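Side-chain contacts in D-alanyl-lipoteichoic acid synthetase (PDB 3BMA), which probably takes part in attaching D-alanine to lipoteichoic acid during cell wall biogenesis in Streptococcus pneumoniae: residues L280-F285 and R322-S327; Q86-Q91 and Q144-R149. The protein carries 1 engineered substitution. One frame throughout, in Å; residues are numbered along the deposited sequence.

Contact 1. Residues L280-F285 and R322-S327; sequences LVLTQF and RYQLES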
loop_
_atom_site.group_PDB
_atom_site.type_symbol
_atom_site.label_atom_id
_atom_site.label_comp_id
_atom_site.label_asym_id
_atom_site.label_seq_id
_atom_site.Cartn_x
_atom_site.Cartn_y
_atom_site.Cartn_z
ATOM N N LEU C 280 -14.764 10.011 28.585
ATOM C CA LEU C 280 -13.692 9.498 27.729
ATOM C C LEU C 280 -12.469 9.129 28.550
ATOM O O LEU C 280 -11.906 8.049 28.386
ATOM C CB LEU C 280 -13.303 10.524 26.666
ATOM C CG LEU C 280 -14.302 10.743 25.531
ATOM C CD1 LEU C 280 -13.887 11.928 24.709
ATOM C CD2 LEU C 280 -14.388 9.507 24.663
ATOM N N VAL C 281 -12.070 10.047 29.425
ATOM C CA VAL C 281 -10.949 9.855 30.334
ATOM C C VAL C 281 -11.164 8.635 31.246
ATOM O O VAL C 281 -10.299 7.759 31.321
ATOM C CB VAL C 281 -10.700 11.149 31.153
ATOM C CG1 VAL C 281 -9.849 10.891 32.388
ATOM C CG2 VAL C 281 -10.062 12.216 30.275
ATOM N N LEU C 282 -12.329 8.569 31.897
ATOM C CA LEU C 282 -12.661 7.490 32.837
ATOM C C LEU C 282 -12.650 6.119 32.177
ATOM O O LEU C 282 -12.196 5.147 32.785
ATOM C CB LEU C 282 -14.020 7.741 33.509
ATOM C CG LEU C 282 -14.183 9.048 34.298
ATOM C CD1 LEU C 282 -15.578 9.170 34.880
ATOM C CD2 LEU C 282 -13.130 9.188 35.390
ATOM N N THR C 283 -13.141 6.060 30.936
ATOM C CA THR C 283 -13.100 4.846 30.114
ATOM C C THR C 283 -11.664 4.410 29.843
ATOM O O THR C 283 -11.346 3.221 29.942
ATOM C CB THR C 283 -13.843 5.040 28.772
ATOM O OG1 THR C 283 -15.165 5.526 29.029
ATOM C CG2 THR C 283 -13.942 3.733 28.004
ATOM N N GLN C 284 -10.802 5.374 29.522
ATOM C CA GLN C 284 -9.385 5.097 29.302
ATOM C C GLN C 284 -8.707 4.607 30.582
ATOM O O GLN C 284 -7.877 3.697 30.539
ATOM C CB GLN C 284 -8.657 6.320 28.737
ATOM C CG GLN C 284 -7.320 5.978 28.084
ATOM C CD GLN C 284 -7.448 4.866 27.052
ATOM O OE1 GLN C 284 -8.147 5.010 26.047
ATOM N NE2 GLN C 284 -6.775 3.750 27.301
ATOM N N PHE C 285 -9.090 5.200 31.712
ATOM C CA PHE C 285 -8.609 4.779 33.030
ATOM C C PHE C 285 -9.009 3.339 33.364
ATOM O O PHE C 285 -8.245 2.606 33.990
ATOM C CB PHE C 285 -9.116 5.729 34.123
ATOM C CG PHE C 285 -8.385 7.051 34.189
ATOM C CD1 PHE C 285 -7.266 7.307 33.388
ATOM C CD2 PHE C 285 -8.795 8.031 35.089
ATOM C CE1 PHE C 285 -6.586 8.519 33.477
ATOM C CE2 PHE C 285 -8.118 9.247 35.185
ATOM C CZ PHE C 285 -7.019 9.494 34.373
ATOM N N ARG C 322 -19.011 13.789 41.438
ATOM C CA ARG C 322 -18.745 12.671 42.341
ATOM C C ARG C 322 -19.581 11.437 42.022
ATOM O O ARG C 322 -19.092 10.321 42.144
ATOM C CB ARG C 322 -18.959 13.088 43.796
ATOM C CG ARG C 322 -17.846 13.959 44.394
ATOM C CD ARG C 322 -18.044 14.111 45.898
ATOM N NE ARG C 322 -17.766 12.860 46.602
ATOM C CZ ARG C 322 -16.829 12.705 47.534
ATOM N NH1 ARG C 322 -16.082 13.728 47.916
ATOM N NH2 ARG C 322 -16.650 11.523 48.103
ATOM N N TYR C 323 -20.828 11.638 41.599
ATOM C CA TYR C 323 -21.686 10.520 41.212
ATOM C C TYR C 323 -21.155 9.777 39.989
ATOM O O TYR C 323 -21.148 8.551 39.970
ATOM C CB TYR C 323 -23.130 10.963 40.978
ATOM C CG TYR C 323 -24.039 9.816 40.586
ATOM C CD1 TYR C 323 -24.450 8.871 41.532
ATOM C CD2 TYR C 323 -24.475 9.662 39.268
ATOM C CE1 TYR C 323 -25.272 7.810 41.177
ATOM C CE2 TYR C 323 -25.300 8.602 38.902
ATOM C CZ TYR C 323 -25.695 7.683 39.862
ATOM O OH TYR C 323 -26.509 6.635 39.506
ATOM N N GLN C 324 -20.706 10.528 38.983
ATOM C CA GLN C 324 -20.128 9.953 37.765
ATOM C C GLN C 324 -18.888 9.115 38.075
ATOM O O GLN C 324 -18.703 8.034 37.516
ATOM C CB GLN C 324 -19.786 11.056 36.761
ATOM C CG GLN C 324 -19.472 10.536 35.357
ATOM C CD GLN C 324 -19.344 11.637 34.319
ATOM O OE1 GLN C 324 -19.481 12.826 34.623
ATOM N NE2 GLN C 324 -19.081 11.242 33.080
ATOM N N LEU C 325 -18.057 9.618 38.983
ATOM C CA LEU C 325 -16.866 8.904 39.423
ATOM C C LEU C 325 -17.225 7.677 40.261
ATOM O O LEU C 325 -16.894 6.551 39.886
ATOM C CB LEU C 325 -15.940 9.831 40.219
ATOM C CG LEU C 325 -15.488 11.165 39.620
ATOM C CD1 LEU C 325 -14.578 11.900 40.596
ATOM C CD2 LEU C 325 -14.789 10.968 38.285
ATOM N N GLU C 326 -17.930 7.905 41.371
ATOM C CA GLU C 326 -18.173 6.872 42.384
ATOM C C GLU C 326 -19.122 5.752 41.973
ATOM O O GLU C 326 -18.938 4.613 42.404
ATOM C CB GLU C 326 -18.620 7.495 43.707
ATOM C CG GLU C 326 -17.473 8.111 44.480
ATOM C CD GLU C 326 -17.915 8.895 45.697
ATOM O OE1 GLU C 326 -18.750 9.816 45.557
ATOM O OE2 GLU C 326 -17.409 8.597 46.799
ATOM N N SER C 327 -20.115 6.055 41.136
ATOM C CA SER C 327 -21.044 5.022 40.660
ATOM C C SER C 327 -20.384 4.068 39.669
ATOM O O SER C 327 -20.950 3.034 39.317
ATOM C CB SER C 327 -22.311 5.631 40.049
ATOM O OG SER C 327 -22.046 6.235 38.797
#
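Leu282 and Leu325 meet where helices 274-287 and 311-326 lie over the parallel sheet of an alpha/beta fold, consistent with the SGNH-hydrolase clan to which DltD belongs. The second helix belongs to the crossover that joins strand 291-296 to its parallel neighbour 333-335. Both leucines also rest on Phe294 of the first of these strands, which places them in the layer between helices and sheet.

Leu282 can be followed outward. Its CB points at the partner helix but remains 5.8 Å from Leu325 CD2. CG, set anti to the carbonyl carbon (chi1 -58°), narrows the gap, and the two methyls close it. CD2 lies 3.8 Å from Leu325 CD2, and CD1 lies 3.9 Å from that same methyl, so one carbon of Leu325 is met by both branches of the fork. The two leucines run at about a right angle to each other. CD1 alone also reaches Gln324, whose CG is 4.2 Å away.

Gln324 therefore gives the apolar contact its aliphatic part and carries its amide onward. With CG anti to the backbone N (chi1 -167°) and the chain extended beyond it, both polar atoms of the buried amide are satisfied: OE1 accepts from Trp388 NE1, while NE2 donates to Tyr275 O and Gln279 OE1, both on helix 274-287.

Contact 2. Residues Q86-Q91 and Q144-R149; sequences QYFGMQ and QYAATR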
loop_
_atom_site.group_PDB
_atom_site.type_symbol
_atom_site.label_atom_id
_atom_site.label_comp_id
_atom_site.label_asym_id
_atom_site.label_seq_id
_atom_site.Cartn_x
_atom_site.Cartn_y
_atom_site.Cartn_z
ATOM N N GLN C 86 -6.907 15.972 27.343
ATOM C CA GLN C 86 -6.215 14.961 28.143
ATOM C C GLN C 86 -6.371 13.577 27.534
ATOM O O GLN C 86 -5.393 12.847 27.406
ATOM C CB GLN C 86 -6.684 14.967 29.609
ATOM C CG GLN C 86 -6.379 16.251 30.410
ATOM C CD GLN C 86 -4.895 16.528 30.632
ATOM O OE1 GLN C 86 -4.031 15.718 30.304
ATOM N NE2 GLN C 86 -4.599 17.692 31.198
ATOM N N TYR C 87 -7.598 13.241 27.135
ATOM C CA TYR C 87 -7.888 11.975 26.465
ATOM C C TYR C 87 -6.986 11.728 25.265
ATOM O O TYR C 87 -6.414 10.644 25.129
ATOM C CB TYR C 87 -9.354 11.897 26.033
ATOM C CG TYR C 87 -9.705 10.587 25.365
ATOM C CD1 TYR C 87 -9.792 9.412 26.109
ATOM C CD2 TYR C 87 -9.936 10.518 23.992
ATOM C CE1 TYR C 87 -10.112 8.207 25.511
ATOM C CE2 TYR C 87 -10.245 9.308 23.379
ATOM C CZ TYR C 87 -10.334 8.159 24.148
ATOM O OH TYR C 87 -10.649 6.955 23.563
ATOM N N PHE C 88 -6.852 12.737 24.408
ATOM C CA PHE C 88 -6.039 12.616 23.200
ATOM C C PHE C 88 -4.547 12.542 23.508
ATOM O O PHE C 88 -3.811 11.808 22.850
ATOM C CB PHE C 88 -6.362 13.739 22.209
ATOM C CG PHE C 88 -7.696 13.574 21.535
ATOM C CD1 PHE C 88 -7.986 12.421 20.816
ATOM C CD2 PHE C 88 -8.661 14.569 21.615
ATOM C CE1 PHE C 88 -9.219 12.256 20.208
ATOM C CE2 PHE C 88 -9.892 14.413 21.001
ATOM C CZ PHE C 88 -10.169 13.257 20.297
ATOM N N GLY C 89 -4.113 13.288 24.520
ATOM C CA GLY C 89 -2.734 13.214 25.008
ATOM C C GLY C 89 -2.366 11.844 25.554
ATOM O O GLY C 89 -1.222 11.410 25.407
ATOM N N MET C 90 -3.336 11.170 26.182
ATOM C CA MET C 90 -3.152 9.823 26.752
ATOM C C MET C 90 -2.856 8.779 25.680
ATOM O O MET C 90 -2.078 7.863 25.920
ATOM C CB MET C 90 -4.380 9.381 27.563
ATOM C CG MET C 90 -4.549 10.047 28.930
ATOM S SD MET C 90 -6.073 9.567 29.793
ATOM C CE MET C 90 -6.347 11.044 30.751
ATOM N N GLN C 91 -3.467 8.940 24.500
ATOM C CA GLN C 91 -3.305 8.027 23.353
ATOM C C GLN C 91 -1.853 7.852 22.891
ATOM O O GLN C 91 -1.523 6.864 22.238
ATOM C CB GLN C 91 -4.163 8.488 22.163
ATOM C CG GLN C 91 -5.642 8.745 22.467
ATOM C CD GLN C 91 -6.349 7.544 23.066
ATOM O OE1 GLN C 91 -6.257 6.428 22.555
ATOM N NE2 GLN C 91 -7.061 7.771 24.162
ATOM N N GLN C 144 -16.599 6.549 19.004
ATOM C CA GLN C 144 -17.659 7.239 18.275
ATOM C C GLN C 144 -17.886 8.655 18.809
ATOM O O GLN C 144 -18.095 9.588 18.032
ATOM C CB GLN C 144 -18.957 6.423 18.327
ATOM C CG GLN C 144 -20.088 6.935 17.427
ATOM C CD GLN C 144 -21.038 7.889 18.134
ATOM O OE1 GLN C 144 -21.511 7.614 19.238
ATOM N NE2 GLN C 144 -21.328 9.016 17.492
ATOM N N TYR C 145 -17.841 8.805 20.132
ATOM C CA TYR C 145 -18.049 10.104 20.758
ATOM C C TYR C 145 -16.878 11.061 20.502
ATOM O O TYR C 145 -17.091 12.237 20.197
ATOM C CB TYR C 145 -18.341 9.975 22.271
ATOM C CG TYR C 145 -18.431 11.323 22.948
ATOM C CD1 TYR C 145 -19.566 12.119 22.808
ATOM C CD2 TYR C 145 -17.359 11.826 23.686
ATOM C CE1 TYR C 145 -19.637 13.369 23.402
ATOM C CE2 TYR C 145 -17.421 13.071 24.281
ATOM C CZ TYR C 145 -18.556 13.837 24.132
ATOM O OH TYR C 145 -18.608 15.082 24.716
ATOM N N ALA C 146 -15.655 10.554 20.632
ATOM C CA ALA C 146 -14.450 11.377 20.487
ATOM C C ALA C 146 -14.230 11.842 19.050
ATOM O O ALA C 146 -13.680 12.923 18.823
ATOM C CB ALA C 146 -13.225 10.628 20.999
ATOM N N ALA C 147 -14.660 11.019 18.091
ATOM C CA ALA C 147 -14.624 11.378 16.675
ATOM C C ALA C 147 -15.592 12.508 16.391
ATOM O O ALA C 147 -15.280 13.418 15.622
ATOM C CB ALA C 147 -14.958 10.176 15.812
ATOM N N THR C 148 -16.769 12.428 17.015
ATOM C CA THR C 148 -17.818 13.441 16.901
ATOM C C THR C 148 -17.319 14.782 17.429
ATOM O O THR C 148 -17.509 15.813 16.786
ATOM C CB THR C 148 -19.090 13.009 17.666
ATOM O OG1 THR C 148 -19.486 11.702 17.231
ATOM C CG2 THR C 148 -20.240 13.983 17.439
ATOM N N ARG C 149 -16.661 14.755 18.586
ATOM C CA ARG C 149 -16.089 15.962 19.179
ATOM C C ARG C 149 -14.971 16.560 18.333
ATOM O O ARG C 149 -14.800 17.777 18.317
ATOM C CB ARG C 149 -15.589 15.692 20.598
ATOM C CG ARG C 149 -16.697 15.409 21.586
ATOM C CD ARG C 149 -17.519 16.647 21.878
ATOM N NE ARG C 149 -16.978 17.408 22.997
ATOM C CZ ARG C 149 -17.334 18.653 23.292
ATOM N NH1 ARG C 149 -18.229 19.287 22.546
ATOM N NH2 ARG C 149 -16.795 19.267 24.335
#
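The rings of Tyr87 and Phe88, successive residues of helix 83-90, converge on the single methyl of Ala146. The Phe88 ring has Tyr87 CD2 over one face, 4.1 Å above the plane and displaced toward the rim. At its edge, in plane, sits Ala146 O, 3.8 Å from Phe88 CZ; at that length the approach is at most a weak attraction between the ring's positive rim and the oxygen. Two further rings, Phe125 and Phe133, stack edge-to-face with Phe88. The Tyr87 ring has Gln91 NE2 over one face, 3.2 Å above its plane and again toward the rim.

Ala146 CB approaches the tyrosine ring obliquely, 4.0 Å from Tyr87 CE2, and is nearly as close to Phe88 CZ at 4.1 Å. Because the two residues are successive, their CB atoms leave the helix in different directions; CG anti to the backbone N in Tyr87 (chi1 -179°) and anti to the carbonyl carbon in Phe88 (chi1 -73°) brings both rings to the same methyl.

This is helix-to-helix packing between two parts of the fold. Helix 83-90 follows strand 72-76 of the central sheet, whereas helix 141-153 belongs to the largely helical excursion between strands 101-105 and 291-296. Phe133, on helix 127-136, touches Ala146 as well as Phe88, adding a third helix to the cluster.

The Gln91 amide above Tyr87 is fixed by its bond from NE2 to Tyr87 O, 3.1 Å long with an N-H...O angle of 157°. The donor stands above the carbonyl plane, while the oxygen lies in the plane of the amide.

How the contacts relate
Along the chain the contacts come in series: contact 2 closes before contact 1 opens. Their centres are about 15 Å apart, and helix 274-287 bridges the interval. It packs on helix 311-326 in contact 1 and also touches both helices of contact 2. Leu280 makes two of these links, its O lying 3.4 Å from Tyr87 CE1 and its CD1 3.6 Å from Tyr145 CD2. Farther along the same helix, Phe285 CE1 packs 3.7 Å from Met90 CE. Helix 274-287, the last before strand 291-296, thus has helix 311-326 of the following crossover as one neighbour and helices 83-90 and 141-153 as others, so the helices of both contacts are packed against one another through it.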